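Local coordinates for OBody AM3L15 (Pyrobaculum aerophilum, PDB 4GN5), which is an engineered OB-fold scaffold protein that probably serves as a binder, using one face of its beta-barrel to hold a partner protein, at residues I12-H17 / T92-F97; S19-A24 / G80-G85; H7-I12 / G46-P51; G25-L30 / K37-S42. One frame throughout, in Å; residues are numbered along the deposited sequence.

Contact 1. Residues I12-H17 / T92-F97; sequences ITPNLH and TGVEIF
The carbonyl oxygen of V94 takes a hydrogen bond from the T92 hydroxyl, OG1 to V94 O 2.7 Å, with the donor well above the carbonyl plane, 48° out of it. This bond ties together the turn that leads into strand 95-98 of the OB-fold barrel, and the same turn sets the V94 side chain against the chain 12-14, just where the short 3-10 turn 14-16 begins. No hydrogen bond passes between the two segments; they meet by apolar packing. The two methyls of V94 go separate ways. CG1, which chi1 of -69° places anti to the residue's own carbonyl carbon, presses on the peptide link between T13 and P14, at 3.4 Å from T13 C, and also meets P14 CD at 3.8 Å. V94 CG2 turns to I12 instead, 3.9 Å from I12 CG2 and close to its carbonyl oxygen. V94 was modelled in two conformers, so these methyl distances hold for one of them. I12 CG2 has a second neighbour in I96 CD1, at 4.0 Å, which the extended chi2 of I96 (166°) carries to the contact; the two isoleucines cross at about a right angle. I12 continues into the barrel interior, where it packs on V21, V23 and V82. E95, between V94 and I96, points away from 12-17, and its OE1 forms a salt bridge with a basic side chain of the other protein's chain. The P14 ring brings its CG to 3.6 Å from G93 O.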
loop_
_atom_site.group_PDB
_atom_site.type_symbol
_atom_site.label_atom_id
_atom_site.label_comp_id
_atom_site.label_asym_id
_atom_site.label_seq_id
_atom_site.Cartn_x
_atom_site.Cartn_y
_atom_site.Cartn_z
ATOM N N ILE A 12 2.435 16.781 -12.862
ATOM C CA ILE A 12 1.264 16.148 -12.293
ATOM C C ILE A 12 0.915 16.865 -10.980
ATOM O O ILE A 12 1.532 16.621 -9.960
ATOM C CB ILE A 12 1.421 14.618 -12.124
ATOM C CG1 ILE A 12 1.854 13.962 -13.456
ATOM C CG2 ILE A 12 0.036 13.988 -11.645
ATOM C CD1 ILE A 12 0.861 14.255 -14.670
ATOM N N THR A 13 -0.066 17.766 -11.056
ATOM C CA THR A 13 -0.488 18.625 -9.937
ATOM C C THR A 13 -2.013 18.477 -9.649
ATOM O O THR A 13 -2.758 17.898 -10.462
ATOM C CB THR A 13 -0.207 20.112 -10.281
ATOM O OG1 THR A 13 -0.886 20.421 -11.500
ATOM C CG2 THR A 13 1.230 20.361 -10.561
ATOM N N PRO A 14 -2.475 18.951 -8.474
ATOM C CA PRO A 14 -3.896 18.768 -8.167
ATOM C C PRO A 14 -4.856 19.386 -9.230
ATOM O O PRO A 14 -5.944 18.810 -9.467
ATOM C CB PRO A 14 -4.047 19.442 -6.786
ATOM C CG PRO A 14 -2.715 19.089 -6.126
ATOM C CD PRO A 14 -1.690 19.278 -7.263
ATOM N N ASN A 15 -4.415 20.435 -9.914
ATOM C CA ASN A 15 -5.164 21.057 -11.000
ATOM C C ASN A 15 -5.588 20.110 -12.088
ATOM O O ASN A 15 -6.565 20.344 -12.790
ATOM C CB ASN A 15 -4.355 22.189 -11.598
ATOM C CG ASN A 15 -5.167 23.069 -12.502
ATOM O OD1 ASN A 15 -6.217 23.576 -12.118
ATOM N ND2 ASN A 15 -4.684 23.282 -13.709
ATOM N N LEU A 16 -4.884 19.001 -12.196
ATOM C CA LEU A 16 -5.154 18.039 -13.253
ATOM C C LEU A 16 -6.202 17.031 -12.850
ATOM O O LEU A 16 -6.491 16.062 -13.589
ATOM C CB LEU A 16 -3.855 17.351 -13.708
ATOM C CG LEU A 16 -2.776 18.259 -14.321
ATOM C CD1 LEU A 16 -1.601 17.520 -14.920
ATOM C CD2 LEU A 16 -3.417 19.228 -15.378
ATOM N N HIS A 17 -6.786 17.246 -11.674
ATOM C CA HIS A 17 -7.738 16.280 -11.123
ATOM C C HIS A 17 -8.850 15.972 -12.121
ATOM O O HIS A 17 -9.457 16.878 -12.665
ATOM C CB HIS A 17 -8.337 16.770 -9.804
ATOM C CG HIS A 17 -9.519 15.965 -9.353
ATOM N ND1 HIS A 17 -9.397 14.863 -8.546
ATOM C CD2 HIS A 17 -10.845 16.092 -9.611
ATOM C CE1 HIS A 17 -10.593 14.352 -8.302
ATOM N NE2 HIS A 17 -11.492 15.074 -8.946
ATOM N N THR A 92 0.423 12.548 -0.554
ATOM C CA THR A 92 1.044 12.561 -1.865
ATOM C C THR A 92 0.678 13.786 -2.759
ATOM O O THR A 92 1.422 14.113 -3.728
ATOM C CB THR A 92 0.828 11.274 -2.631
ATOM O OG1 THR A 92 -0.560 11.125 -2.934
ATOM C CG2 THR A 92 1.416 9.992 -1.846
ATOM N N GLY A 93 -0.460 14.436 -2.478
ATOM C CA GLY A 93 -0.912 15.588 -3.301
ATOM C C GLY A 93 -1.657 15.157 -4.588
ATOM O O GLY A 93 -2.722 15.718 -4.967
ATOM N N VAL A 94 -1.121 14.136 -5.238
ATOM C CA VAL A 94 -1.722 13.545 -6.395
ATOM C C VAL A 94 -1.624 12.019 -6.306
ATOM O O VAL A 94 -0.719 11.462 -5.594
ATOM C CB VAL A 94 -1.073 14.085 -7.735
ATOM C CG1 VAL A 94 -1.412 15.604 -7.998
ATOM C CG2 VAL A 94 0.494 13.883 -7.766
ATOM N N GLU A 95 -2.475 11.355 -7.084
ATOM C CA GLU A 95 -2.426 9.908 -7.325
ATOM C C GLU A 95 -2.816 9.762 -8.791
ATOM O O GLU A 95 -3.590 10.574 -9.308
ATOM C CB GLU A 95 -3.510 9.170 -6.475
ATOM C CG GLU A 95 -3.396 9.505 -4.954
ATOM C CD GLU A 95 -4.412 8.756 -4.076
ATOM O OE1 GLU A 95 -4.174 8.626 -2.873
ATOM O OE2 GLU A 95 -5.468 8.356 -4.580
ATOM N N ILE A 96 -2.286 8.740 -9.462
ATOM C CA ILE A 96 -2.674 8.419 -10.836
ATOM C C ILE A 96 -3.282 7.022 -10.771
ATOM O O ILE A 96 -2.639 6.078 -10.270
ATOM C CB ILE A 96 -1.482 8.481 -11.864
ATOM C CG1 ILE A 96 -1.010 9.939 -12.071
ATOM C CG2 ILE A 96 -1.929 7.842 -13.192
ATOM C CD1 ILE A 96 0.333 10.145 -12.786
ATOM N N PHE A 97 -4.526 6.916 -11.232
ATOM C CA PHE A 97 -5.155 5.629 -11.453
ATOM C C PHE A 97 -5.041 5.190 -12.918
ATOM O O PHE A 97 -5.668 5.787 -13.814
ATOM C CB PHE A 97 -6.619 5.615 -10.886
ATOM C CG PHE A 97 -6.666 5.618 -9.392
ATOM C CD1 PHE A 97 -6.680 4.410 -8.672
ATOM C CD2 PHE A 97 -6.625 6.803 -8.674
ATOM C CE1 PHE A 97 -6.688 4.386 -7.326
ATOM C CE2 PHE A 97 -6.638 6.795 -7.286
ATOM C CZ PHE A 97 -6.680 5.589 -6.590
#

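Contact 2. Residues S19-A24 / G80-G85; sequences SEVVVA and GIVEAG
Strands 20-24 and 80-83 run antiparallel but strongly twisted, 113° between their directions, with E20 and I81 as a non-hydrogen-bonded pair and V21 and G80 as a hydrogen-bonded one. This is the pairing of the first barrel strand of an OB-fold with the long strand 75-83. V21 and G80 exchange two bonds, V21 N to G80 O 2.9 Å and G80 N to V21 O 3.0 Å. V82 N to S19 O, 2.9 Å, adds a third, and all three arrive close to the axis of the accepting C=O. S19 O and G80 O each gain a CA-H contact as well, from I81 CA and E20 CA respectively. On the outward face I81 CD1 lies 3.8 Å from E20 CB, so the glutamate offers its aliphatic stem rather than its carboxylate. Its CG, held anti to the backbone N (chi1 -157°), passes 3.5 Å from G80 O, and the chain runs on extended. On the inward face V21 CG1 meets V82 CG2 at 3.8 Å, the two valines crossing at about a right angle, while V21 CG2 rests 3.6 Å from G80 O. V21 also touches H7, I12 and I96, which joins this edge to the barrel core. S19 OG looks elsewhere, bonding to L16 O at the end of the preceding 3-10 turn. With no charged group taking part, the pairing is set mainly by main-chain bonds and inward valines, and so probably depends little on the exposed side chains of E20 and I81.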
loop_
_atom_site.group_PDB
_atom_site.type_symbol
_atom_site.label_atom_id
_atom_site.label_comp_id
_atom_site.label_asym_id
_atom_site.label_seq_id
_atom_site.Cartn_x
_atom_site.Cartn_y
_atom_site.Cartn_z
ATOM N N SER A 19 -8.571 14.543 -15.055
ATOM C CA SER A 19 -8.136 14.429 -16.456
ATOM C C SER A 19 -7.161 13.279 -16.651
ATOM O O SER A 19 -6.515 12.782 -15.695
ATOM C CB SER A 19 -7.537 15.728 -16.942
ATOM O OG SER A 19 -6.314 15.932 -16.298
ATOM N N GLU A 20 -7.075 12.857 -17.901
ATOM C CA GLU A 20 -6.203 11.801 -18.344
ATOM C C GLU A 20 -4.830 12.387 -18.702
ATOM O O GLU A 20 -4.724 13.441 -19.310
ATOM C CB GLU A 20 -6.819 11.067 -19.530
ATOM C CG GLU A 20 -6.314 9.676 -19.724
ATOM C CD GLU A 20 -6.763 9.023 -20.981
ATOM O OE1 GLU A 20 -6.591 9.609 -22.053
ATOM O OE2 GLU A 20 -7.261 7.903 -20.917
ATOM N N VAL A 21 -3.785 11.720 -18.244
ATOM C CA VAL A 21 -2.400 12.080 -18.551
ATOM C C VAL A 21 -1.670 10.851 -19.025
ATOM O O VAL A 21 -2.091 9.723 -18.750
ATOM C CB VAL A 21 -1.659 12.545 -17.287
ATOM C CG1 VAL A 21 -2.247 13.862 -16.795
ATOM C CG2 VAL A 21 -1.704 11.418 -16.151
ATOM N N VAL A 22 -0.555 11.053 -19.731
ATOM C CA VAL A 22 0.326 9.947 -20.012
ATOM C C VAL A 22 1.690 10.348 -19.472
ATOM O O VAL A 22 2.207 11.398 -19.846
ATOM C CB VAL A 22 0.392 9.574 -21.535
ATOM C CG1 VAL A 22 1.432 8.467 -21.782
ATOM C CG2 VAL A 22 -0.999 9.174 -22.106
ATOM N N VAL A 23 2.244 9.528 -18.573
ATOM C CA VAL A 23 3.589 9.766 -18.082
ATOM C C VAL A 23 4.526 8.697 -18.632
ATOM O O VAL A 23 4.096 7.593 -18.974
ATOM C CB VAL A 23 3.682 9.872 -16.518
ATOM C CG1 VAL A 23 2.892 11.065 -16.030
ATOM C CG2 VAL A 23 3.176 8.577 -15.838
ATOM N N ALA A 24 5.799 9.063 -18.731
ATOM C CA ALA A 24 6.861 8.223 -19.303
ATOM C C ALA A 24 8.160 8.490 -18.518
ATOM O O ALA A 24 8.566 9.630 -18.362
ATOM C CB ALA A 24 7.041 8.541 -20.787
ATOM N N GLY A 80 -3.247 7.286 -17.404
ATOM C CA GLY A 80 -4.094 7.203 -16.208
ATOM C C GLY A 80 -4.844 8.477 -15.919
ATOM O O GLY A 80 -4.645 9.474 -16.612
ATOM N N ILE A 81 -5.731 8.432 -14.932
ATOM C CA ILE A 81 -6.496 9.602 -14.501
ATOM C C ILE A 81 -5.971 10.210 -13.205
ATOM O O ILE A 81 -5.729 9.510 -12.274
ATOM C CB ILE A 81 -7.992 9.252 -14.253
ATOM C CG1 ILE A 81 -8.677 8.642 -15.480
ATOM C CG2 ILE A 81 -8.698 10.431 -13.714
ATOM C CD1 ILE A 81 -8.667 9.459 -16.624
ATOM N N VAL A 82 -5.834 11.529 -13.146
ATOM C CA VAL A 82 -5.322 12.144 -11.917
ATOM C C VAL A 82 -6.418 12.218 -10.852
ATOM O O VAL A 82 -7.532 12.644 -11.128
ATOM C CB VAL A 82 -4.720 13.571 -12.192
ATOM C CG1 VAL A 82 -4.280 14.265 -10.924
ATOM C CG2 VAL A 82 -3.511 13.477 -13.204
ATOM N N GLU A 83 -6.084 11.834 -9.633
ATOM C CA GLU A 83 -7.027 11.995 -8.521
ATOM C C GLU A 83 -6.373 12.901 -7.470
ATOM O O GLU A 83 -5.261 12.676 -7.062
ATOM C CB GLU A 83 -7.433 10.638 -7.963
ATOM C CG GLU A 83 -8.137 10.708 -6.571
ATOM C CD GLU A 83 -9.516 11.339 -6.702
ATOM O OE1 GLU A 83 -10.208 11.019 -7.721
ATOM O OE2 GLU A 83 -9.882 12.174 -5.839
ATOM N N ALA A 84 -7.050 13.952 -7.055
ATOM C CA ALA A 84 -6.420 14.814 -6.066
ATOM C C ALA A 84 -7.449 15.270 -5.022
ATOM O O ALA A 84 -7.223 16.197 -4.266
ATOM C CB ALA A 84 -5.727 16.010 -6.779
ATOM N N GLY A 85 -8.578 14.563 -4.963
ATOM C CA GLY A 85 -9.574 14.843 -3.937
ATOM C C GLY A 85 -9.048 14.573 -2.524
ATOM O O GLY A 85 -8.424 13.532 -2.242
#

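Contact 3. Residues H7-I12 / G46-P51; sequences HWTAEI and GGAAVP
Apolar packing joins T9 and I12 to V50, each of the valine's methyls serving a different partner. Chi1 of 64° sets V50 CG1 between the backbone N and the carbonyl carbon, 3.9 Å from T9 CG2, and leaves V50 CG2 anti to the N, 4.0 Å from I12 CG2. With an alanine at this position both methyls are gone, and a gap would probably open between turn 9-11 and the start of strand 50-55, leaving T9 CG2 and I12 CG2 without their common neighbour. The A48 methyl rests on the T9 hydroxyl, A48 CB to T9 OG1 3.6 Å, a van der Waals contact. That hydroxyl makes its hydrogen bond to D43 OD1, outside both segments. The remaining polar bonds lie within 7-12: E11 N to W8 O, 2.7 Å, and I12 N to T9 O shape the 3-10 turn, and the E11 carboxylate reaches back so that OE1 accepts from W8 N at 3.0 Å, almost straight at 171°. In the fold, the turn packs against the barrel, probably closing one end: V50 pairs through its backbone with V41 of strand 36-42 and touches I96 of strand 95-98, while A49 lies on K40 and S42.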
loop_
_atom_site.group_PDB
_atom_site.type_symbol
_atom_site.label_atom_id
_atom_site.label_comp_id
_atom_site.label_asym_id
_atom_site.label_seq_id
_atom_site.Cartn_x
_atom_site.Cartn_y
_atom_site.Cartn_z
ATOM N N HIS A 7 2.709 14.700 -20.143
ATOM C CA HIS A 7 3.176 15.509 -19.027
ATOM C C HIS A 7 4.444 14.971 -18.416
ATOM O O HIS A 7 4.647 13.796 -18.380
ATOM C CB HIS A 7 2.155 15.520 -17.907
ATOM C CG HIS A 7 0.882 16.201 -18.252
ATOM N ND1 HIS A 7 -0.084 15.611 -19.025
ATOM C CD2 HIS A 7 0.416 17.422 -17.926
ATOM C CE1 HIS A 7 -1.092 16.444 -19.159
ATOM N NE2 HIS A 7 -0.814 17.547 -18.500
ATOM N N TRP A 8 5.258 15.873 -17.906
ATOM C CA TRP A 8 6.388 15.540 -17.073
ATOM C C TRP A 8 5.841 15.211 -15.688
ATOM O O TRP A 8 4.853 15.783 -15.275
ATOM C CB TRP A 8 7.346 16.720 -16.975
ATOM C CG TRP A 8 8.107 17.013 -18.233
ATOM C CD1 TRP A 8 7.746 17.863 -19.214
ATOM C CD2 TRP A 8 9.355 16.456 -18.626
ATOM N NE1 TRP A 8 8.688 17.879 -20.200
ATOM C CE2 TRP A 8 9.687 17.016 -19.865
ATOM C CE3 TRP A 8 10.226 15.537 -18.053
ATOM C CZ2 TRP A 8 10.841 16.689 -20.534
ATOM C CZ3 TRP A 8 11.375 15.220 -18.714
ATOM C CH2 TRP A 8 11.672 15.791 -19.945
ATOM N N THR A 9 6.485 14.298 -14.981
ATOM C CA THR A 9 5.996 13.892 -13.676
ATOM C C THR A 9 5.838 15.085 -12.736
ATOM O O THR A 9 4.897 15.143 -12.005
ATOM C CB THR A 9 6.860 12.790 -13.051
ATOM O OG1 THR A 9 8.146 13.301 -12.766
ATOM C CG2 THR A 9 6.985 11.636 -13.970
ATOM N N ALA A 10 6.755 16.032 -12.781
ATOM C CA ALA A 10 6.638 17.273 -11.975
ATOM C C ALA A 10 5.391 18.142 -12.378
ATOM O O ALA A 10 4.997 19.020 -11.628
ATOM C CB ALA A 10 7.918 18.139 -12.058
ATOM N N GLU A 11 4.837 17.926 -13.582
ATOM C CA GLU A 11 3.602 18.623 -14.009
ATOM C C GLU A 11 2.328 17.927 -13.524
ATOM O O GLU A 11 1.256 18.437 -13.772
ATOM C CB GLU A 11 3.536 18.811 -15.542
ATOM C CG GLU A 11 4.629 19.802 -16.040
ATOM C CD GLU A 11 4.744 19.858 -17.535
ATOM O OE1 GLU A 11 4.594 18.808 -18.238
ATOM O OE2 GLU A 11 4.984 20.995 -18.004
ATOM N N ILE A 12 2.435 16.781 -12.862
ATOM C CA ILE A 12 1.264 16.148 -12.293
ATOM C C ILE A 12 0.915 16.865 -10.980
ATOM O O ILE A 12 1.532 16.621 -9.960
ATOM C CB ILE A 12 1.421 14.618 -12.124
ATOM C CG1 ILE A 12 1.854 13.962 -13.456
ATOM C CG2 ILE A 12 0.036 13.988 -11.645
ATOM C CD1 ILE A 12 0.861 14.255 -14.670
ATOM N N GLY A 46 16.792 13.169 -9.511
ATOM C CA GLY A 46 16.453 13.865 -8.225
ATOM C C GLY A 46 15.128 14.649 -8.300
ATOM O O GLY A 46 14.920 15.632 -7.588
ATOM N N GLY A 47 14.246 14.218 -9.199
ATOM C CA GLY A 47 12.970 14.898 -9.443
ATOM C C GLY A 47 11.803 14.184 -8.739
ATOM O O GLY A 47 12.017 13.405 -7.821
ATOM N N ALA A 48 10.577 14.480 -9.182
ATOM C CA ALA A 48 9.336 13.860 -8.627
ATOM C C ALA A 48 9.315 12.370 -8.872
ATOM O O ALA A 48 9.916 11.917 -9.821
ATOM C CB ALA A 48 8.117 14.449 -9.308
ATOM N N ALA A 49 8.565 11.649 -8.035
ATOM C CA ALA A 49 8.310 10.226 -8.193
ATOM C C ALA A 49 6.812 10.122 -8.006
ATOM O O ALA A 49 6.365 9.927 -6.891
ATOM C CB ALA A 49 9.056 9.446 -7.080
ATOM N N VAL A 50 6.041 10.262 -9.093
ATOM C CA VAL A 50 4.581 10.384 -9.005
ATOM C C VAL A 50 3.971 8.998 -8.781
ATOM O O VAL A 50 4.320 8.033 -9.486
ATOM C CB VAL A 50 4.032 11.072 -10.241
ATOM C CG1 VAL A 50 4.269 10.236 -11.492
ATOM C CG2 VAL A 50 2.567 11.381 -10.056
ATOM N N PRO A 51 3.042 8.879 -7.816
ATOM C CA PRO A 51 2.604 7.519 -7.501
ATOM C C PRO A 51 1.403 7.082 -8.310
ATOM O O PRO A 51 0.410 7.828 -8.428
ATOM C CB PRO A 51 2.270 7.598 -6.022
ATOM C CG PRO A 51 1.715 9.090 -5.833
ATOM C CD PRO A 51 2.672 9.866 -6.777
#

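Contact 4. Residues G25-L30 / K37-S42; sequences GWVAHL and KIVKVS
W26 and S42 close one end of the beta hairpin 26-32/36-42 of the OB-fold, an antiparallel pair broken by a classic beta bulge in which A28 and H29 both face K40. This end is tight. S42 O accepts W26 N at 2.7 Å and also sits over one face of the indole, 3.3 Å from W26 CD2 and offset toward the rim, because chi1 of 59° folds the ring back between the backbone N and the carbonyl carbon. An alanine in place of W26 would probably uncover S42 O and leave S42 CB without the ring it packs on. G25 lies so close, its CA 3.1 Å from S42 O, that any side chain there would collide with that oxygen. Inside the barrel V39 CG2 meets V27 CG2 at 3.8 Å, and L30 CD2 lies beside V39 CB, with F67 of helix 61-67 adjoining. At the bulge K40 bonds twice, its O taking A28 N at 2.8 Å and its N giving to H29 O at 3.0 Å. Farther along the face that bears W26 and S42, the packing is looser: the H29 and K40 side chains run side by side, H29 CB to K40 CG 4.0 Å, toward the partner protein chain, whose backbone K40 NZ bonds and H29 NE2 meets weakly. A water joins the hairpin here, in the plane of the H29 ring at its edge, 2.7 Å from H29 ND1 and donating to I38 O.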
loop_
_atom_site.group_PDB
_atom_site.type_symbol
_atom_site.label_atom_id
_atom_site.label_comp_id
_atom_site.label_asym_id
_atom_site.label_seq_id
_atom_site.Cartn_x
_atom_site.Cartn_y
_atom_site.Cartn_z
ATOM N N GLY A 25 8.827 7.449 -18.048
ATOM C CA GLY A 25 10.039 7.690 -17.256
ATOM C C GLY A 25 10.455 6.327 -16.758
ATOM O O GLY A 25 10.086 5.307 -17.374
ATOM N N TRP A 26 11.223 6.276 -15.685
ATOM C CA TRP A 26 11.595 4.986 -15.163
ATOM C C TRP A 26 10.845 4.651 -13.885
ATOM O O TRP A 26 10.258 5.528 -13.230
ATOM C CB TRP A 26 13.113 4.874 -14.944
ATOM C CG TRP A 26 13.657 5.906 -13.999
ATOM C CD1 TRP A 26 13.858 5.775 -12.630
ATOM C CD2 TRP A 26 14.035 7.249 -14.346
ATOM N NE1 TRP A 26 14.338 6.990 -12.123
ATOM C CE2 TRP A 26 14.484 7.885 -13.154
ATOM C CE3 TRP A 26 14.113 7.955 -15.572
ATOM C CZ2 TRP A 26 14.979 9.202 -13.142
ATOM C CZ3 TRP A 26 14.632 9.266 -15.563
ATOM C CH2 TRP A 26 15.033 9.879 -14.343
ATOM N N VAL A 27 10.918 3.377 -13.505
ATOM C CA VAL A 27 10.292 2.957 -12.240
ATOM C C VAL A 27 11.217 3.354 -11.100
ATOM O O VAL A 27 12.315 2.825 -10.993
ATOM C CB VAL A 27 9.913 1.459 -12.236
ATOM C CG1 VAL A 27 9.561 1.037 -10.804
ATOM C CG2 VAL A 27 8.708 1.221 -13.238
ATOM N N ALA A 28 10.799 4.346 -10.307
ATOM C CA ALA A 28 11.610 4.822 -9.161
ATOM C C ALA A 28 11.380 3.941 -7.927
ATOM O O ALA A 28 12.240 3.860 -7.044
ATOM C CB ALA A 28 11.207 6.259 -8.799
ATOM N N HIS A 29 10.195 3.339 -7.810
ATOM C CA HIS A 29 9.872 2.591 -6.580
ATOM C C HIS A 29 8.677 1.697 -6.847
ATOM O O HIS A 29 7.807 2.062 -7.646
ATOM C CB HIS A 29 9.485 3.573 -5.424
ATOM C CG HIS A 29 9.336 2.897 -4.084
ATOM N ND1 HIS A 29 8.144 2.348 -3.642
ATOM C CD2 HIS A 29 10.234 2.706 -3.084
ATOM C CE1 HIS A 29 8.321 1.827 -2.436
ATOM N NE2 HIS A 29 9.582 2.031 -2.072
ATOM N N LEU A 30 8.687 0.499 -6.243
ATOM C CA LEU A 30 7.558 -0.436 -6.301
ATOM C C LEU A 30 7.219 -0.894 -4.895
ATOM O O LEU A 30 8.120 -1.176 -4.081
ATOM C CB LEU A 30 7.885 -1.675 -7.136
ATOM C CG LEU A 30 8.151 -1.515 -8.647
ATOM C CD1 LEU A 30 8.901 -2.799 -9.172
ATOM C CD2 LEU A 30 6.809 -1.294 -9.420
ATOM N N LYS A 37 -1.178 -1.811 -4.849
ATOM C CA LYS A 37 0.169 -1.857 -5.355
ATOM C C LYS A 37 0.467 -0.478 -5.945
ATOM O O LYS A 37 -0.368 0.073 -6.577
ATOM C CB LYS A 37 0.244 -2.956 -6.401
ATOM C CG LYS A 37 -0.383 -4.264 -5.962
ATOM C CD LYS A 37 0.054 -5.411 -6.810
ATOM C CE LYS A 37 -0.409 -6.750 -6.241
ATOM N NZ LYS A 37 0.386 -7.953 -6.569
ATOM N N ILE A 38 1.643 0.069 -5.708
ATOM C CA ILE A 38 1.970 1.431 -6.130
ATOM C C ILE A 38 3.282 1.391 -6.898
ATOM O O ILE A 38 4.248 0.793 -6.449
ATOM C CB ILE A 38 2.083 2.381 -4.915
ATOM C CG1 ILE A 38 0.783 2.350 -4.082
ATOM C CG2 ILE A 38 2.401 3.804 -5.367
ATOM C CD1 ILE A 38 0.956 2.868 -2.564
ATOM N N VAL A 39 3.297 1.991 -8.083
ATOM C CA VAL A 39 4.516 2.195 -8.826
ATOM C C VAL A 39 4.702 3.726 -8.922
ATOM O O VAL A 39 3.753 4.474 -9.291
ATOM C CB VAL A 39 4.497 1.473 -10.218
ATOM C CG1 VAL A 39 3.186 1.626 -10.869
ATOM C CG2 VAL A 39 5.612 2.027 -11.194
ATOM N N LYS A 40 5.901 4.184 -8.543
ATOM C CA LYS A 40 6.243 5.597 -8.623
ATOM C C LYS A 40 7.145 5.821 -9.849
ATOM O O LYS A 40 8.072 5.049 -10.055
ATOM C CB LYS A 40 6.952 6.011 -7.352
ATOM C CG LYS A 40 6.191 5.669 -6.104
ATOM C CD LYS A 40 6.792 6.456 -4.917
ATOM C CE LYS A 40 6.039 5.952 -3.695
ATOM N NZ LYS A 40 6.384 6.787 -2.535
ATOM N N VAL A 41 6.857 6.858 -10.634
ATOM C CA VAL A 41 7.544 7.134 -11.929
ATOM C C VAL A 41 8.324 8.412 -11.817
ATOM O O VAL A 41 7.800 9.437 -11.361
ATOM C CB VAL A 41 6.533 7.308 -13.136
ATOM C CG1 VAL A 41 7.268 7.553 -14.494
ATOM C CG2 VAL A 41 5.711 6.076 -13.247
ATOM N N SER A 42 9.577 8.357 -12.269
ATOM C CA SER A 42 10.381 9.547 -12.348
ATOM C C SER A 42 10.842 9.707 -13.780
ATOM O O SER A 42 11.037 8.718 -14.483
ATOM C CB SER A 42 11.587 9.459 -11.401
ATOM O OG SER A 42 11.117 9.429 -10.046
HETATM O O HOH W 1 5.618 2.698 -4.484
#

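Contacts 1 and 3 share I12 and set loops against the end of the barrel by apolar packing, with no hydrogen bond between their segments. Contacts 2 and 4 are strand pairs held mainly by backbone bonds. The first barrel strand serves contact 2, with strand 75-83, and its continuation beyond the corner at G25 serves contact 4, with strand 36-42. Buried valines and isoleucines of contacts 1, 2 and 3 join the inward valines of contact 4 in the core, whereas E20 and I81 of contact 2 lie at the surface and H29 and K40 of contact 4 face the partner chain, as E95 of contact 1 does. S42 OG to A48 O links contacts 4 and 3.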